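Local atomic coordinates of cytochrome P450 monooxygenase (Rhodococcus sp. ECU0066, PDB entry 6KBH), a protein that probably works as a self-sufficient monooxygenase, passing electrons from a flavin mononucleotide through a two-iron, two-sulfur cluster to the heme that activates oxygen. Residues Gly74-Thr79 with Ala349-Leu354. Sequence-based numbering, arbitrary orientation.
Sequences GYWVVT and AGAKLL
Three backbone hydrogen bonds pair Trp76-Val78 with Lys352-Leu354, and their alternation identifies a parallel ladder. Trp76 N donates to Lys352 O, Leu354 N to Trp76 O at 2.8 Å and an almost straight 176°, and Val78 N to Leu354 O. Trp76 thus uses both its N-H and its carbonyl, reaching the residues before and after its register partner Leu353. The strand directions diverge by 38°, which measures the local twist. The face carrying Trp76 and Leu353 is buried and apolar, with moderate contacts: Leu353 CD2 rests 3.9 Å from Trp76 CB. Val78 CG2 is 4.3 Å from Leu353 CD2. Farther along, Ala351 CB meets the pyrrole part of the indole obliquely, 3.6 Å from Trp76 NE1. Strands 76-78 and 352-355 are the parallel pair in the otherwise antiparallel mixed sheet of the P450 domain; strand 67-69 flanks the first and strand 332-336 the second. Helix 81-89 adds Val87 against Leu353, and the side chain of Leu353 lies about 4 Å from that of Arg334, a heme-binding residue. Packing is tighter on the other face, where Tyr75, Lys352 and Leu354 bury the largest areas. Lys352 CB stands 3.5 Å from the centroid of the Tyr75 ring and 9° off its normal, a CH-pi contact over the ring face. Because the lysine chain is fully extended beyond CG, its CD still lies 3.4 Å from Tyr75 CE1, while the partly exposed, looser end leads away to a salt bridge between NZ and Glu101. At the CD2 edge of the ring, Leu354 N lies near the ring plane and Leu354 CB is 4.0 Å from Tyr75 CD2. The tyrosine OH is hydrogen-bonded to Arg333, anchoring the far end of the ring to strand 332-336.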
loop_
_atom_site.group_PDB
_atom_site.type_symbol
_atom_site.label_atom_id
_atom_site.label_comp_id
_atom_site.label_asym_id
_atom_site.label_seq_id
_atom_site.Cartn_x
_atom_site.Cartn_y
_atom_site.Cartn_z
ATOM N N GLY A 74 -11.168 -24.048 22.607
ATOM C CA GLY A 74 -12.221 -24.818 21.980
ATOM C C GLY A 74 -12.248 -24.837 20.466
ATOM O O GLY A 74 -13.236 -25.310 19.894
ATOM N N TYR A 75 -11.206 -24.356 19.793
ATOM C CA TYR A 75 -11.276 -24.101 18.362
ATOM C C TYR A 75 -10.383 -25.041 17.567
ATOM O O TYR A 75 -9.476 -25.688 18.097
ATOM C CB TYR A 75 -10.865 -22.663 18.013
ATOM C CG TYR A 75 -11.704 -21.539 18.588
ATOM C CD1 TYR A 75 -12.594 -21.746 19.639
ATOM C CD2 TYR A 75 -11.600 -20.259 18.068
ATOM C CE1 TYR A 75 -13.348 -20.706 20.152
ATOM C CE2 TYR A 75 -12.350 -19.224 18.568
ATOM C CZ TYR A 75 -13.222 -19.446 19.610
ATOM O OH TYR A 75 -13.963 -18.398 20.100
ATOM N N TRP A 76 -10.650 -25.079 16.267
ATOM C CA TRP A 76 -9.731 -25.628 15.283
ATOM C C TRP A 76 -8.768 -24.531 14.846
ATOM O O TRP A 76 -9.170 -23.382 14.655
ATOM C CB TRP A 76 -10.508 -26.171 14.083
ATOM C CG TRP A 76 -11.531 -27.188 14.478
ATOM C CD1 TRP A 76 -12.704 -26.960 15.143
ATOM C CD2 TRP A 76 -11.472 -28.596 14.241
ATOM N NE1 TRP A 76 -13.377 -28.142 15.336
ATOM C CE2 TRP A 76 -12.642 -29.161 14.790
ATOM C CE3 TRP A 76 -10.542 -29.436 13.620
ATOM C CZ2 TRP A 76 -12.908 -30.528 14.734
ATOM C CZ3 TRP A 76 -10.808 -30.793 13.565
ATOM C CH2 TRP A 76 -11.982 -31.325 14.119
ATOM N N VAL A 77 -7.494 -24.886 14.704
ATOM C CA VAL A 77 -6.429 -23.926 14.440
ATOM C C VAL A 77 -5.998 -24.057 12.986
ATOM O O VAL A 77 -5.775 -25.170 12.494
ATOM C CB VAL A 77 -5.235 -24.135 15.385
ATOM C CG1 VAL A 77 -4.209 -23.028 15.203
ATOM C CG2 VAL A 77 -5.708 -24.193 16.821
ATOM N N VAL A 78 -5.879 -22.917 12.306
ATOM C CA VAL A 78 -5.508 -22.856 10.897
ATOM C C VAL A 78 -4.263 -21.995 10.777
ATOM O O VAL A 78 -4.219 -20.872 11.290
ATOM C CB VAL A 78 -6.652 -22.307 10.030
ATOM C CG1 VAL A 78 -6.242 -22.278 8.562
ATOM C CG2 VAL A 78 -7.895 -23.157 10.222
ATOM N N THR A 79 -3.262 -22.519 10.085
ATOM C CA THR A 79 -1.895 -22.084 10.284
ATOM C C THR A 79 -1.223 -21.529 9.033
ATOM O O THR A 79 -0.432 -20.591 9.164
ATOM C CB THR A 79 -1.099 -23.258 10.876
ATOM O OG1 THR A 79 -1.384 -23.353 12.281
ATOM C CG2 THR A 79 0.372 -23.125 10.678
ATOM N N ALA A 349 -19.959 -28.222 10.959
ATOM C CA ALA A 349 -20.738 -27.008 11.143
ATOM C C ALA A 349 -20.835 -26.672 12.624
ATOM O O ALA A 349 -21.053 -27.548 13.465
ATOM C CB ALA A 349 -22.134 -27.174 10.546
ATOM N N GLY A 350 -20.667 -25.391 12.941
ATOM C CA GLY A 350 -20.598 -24.943 14.311
ATOM C C GLY A 350 -19.194 -24.841 14.865
ATOM O O GLY A 350 -18.997 -24.196 15.901
ATOM N N ALA A 351 -18.216 -25.459 14.206
ATOM C CA ALA A 351 -16.832 -25.348 14.642
ATOM C C ALA A 351 -16.373 -23.896 14.588
ATOM O O ALA A 351 -16.776 -23.123 13.716
ATOM C CB ALA A 351 -15.925 -26.213 13.770
ATOM N N LYS A 352 -15.521 -23.533 15.538
ATOM C CA LYS A 352 -14.972 -22.190 15.640
ATOM C C LYS A 352 -13.520 -22.228 15.191
ATOM O O LYS A 352 -12.760 -23.103 15.615
ATOM C CB LYS A 352 -15.082 -21.662 17.072
ATOM C CG LYS A 352 -16.514 -21.557 17.581
ATOM C CD LYS A 352 -16.561 -21.012 19.002
ATOM C CE LYS A 352 -17.985 -20.917 19.523
ATOM N NZ LYS A 352 -18.027 -20.354 20.903
ATOM N N LEU A 353 -13.143 -21.296 14.323
ATOM C CA LEU A 353 -11.813 -21.283 13.734
ATOM C C LEU A 353 -10.921 -20.265 14.429
ATOM O O LEU A 353 -11.347 -19.144 14.718
ATOM C CB LEU A 353 -11.885 -20.971 12.238
ATOM C CG LEU A 353 -12.492 -22.072 11.363
ATOM C CD1 LEU A 353 -12.260 -21.782 9.880
ATOM C CD2 LEU A 353 -11.934 -23.438 11.745
ATOM N N LEU A 354 -9.686 -20.670 14.710
ATOM C CA LEU A 354 -8.623 -19.750 15.103
ATOM C C LEU A 354 -7.644 -19.681 13.937
ATOM O O LEU A 354 -6.808 -20.574 13.764
ATOM C CB LEU A 354 -7.928 -20.202 16.380
ATOM C CG LEU A 354 -6.987 -19.127 16.920
ATOM C CD1 LEU A 354 -7.788 -17.902 17.329
ATOM C CD2 LEU A 354 -6.158 -19.640 18.084
#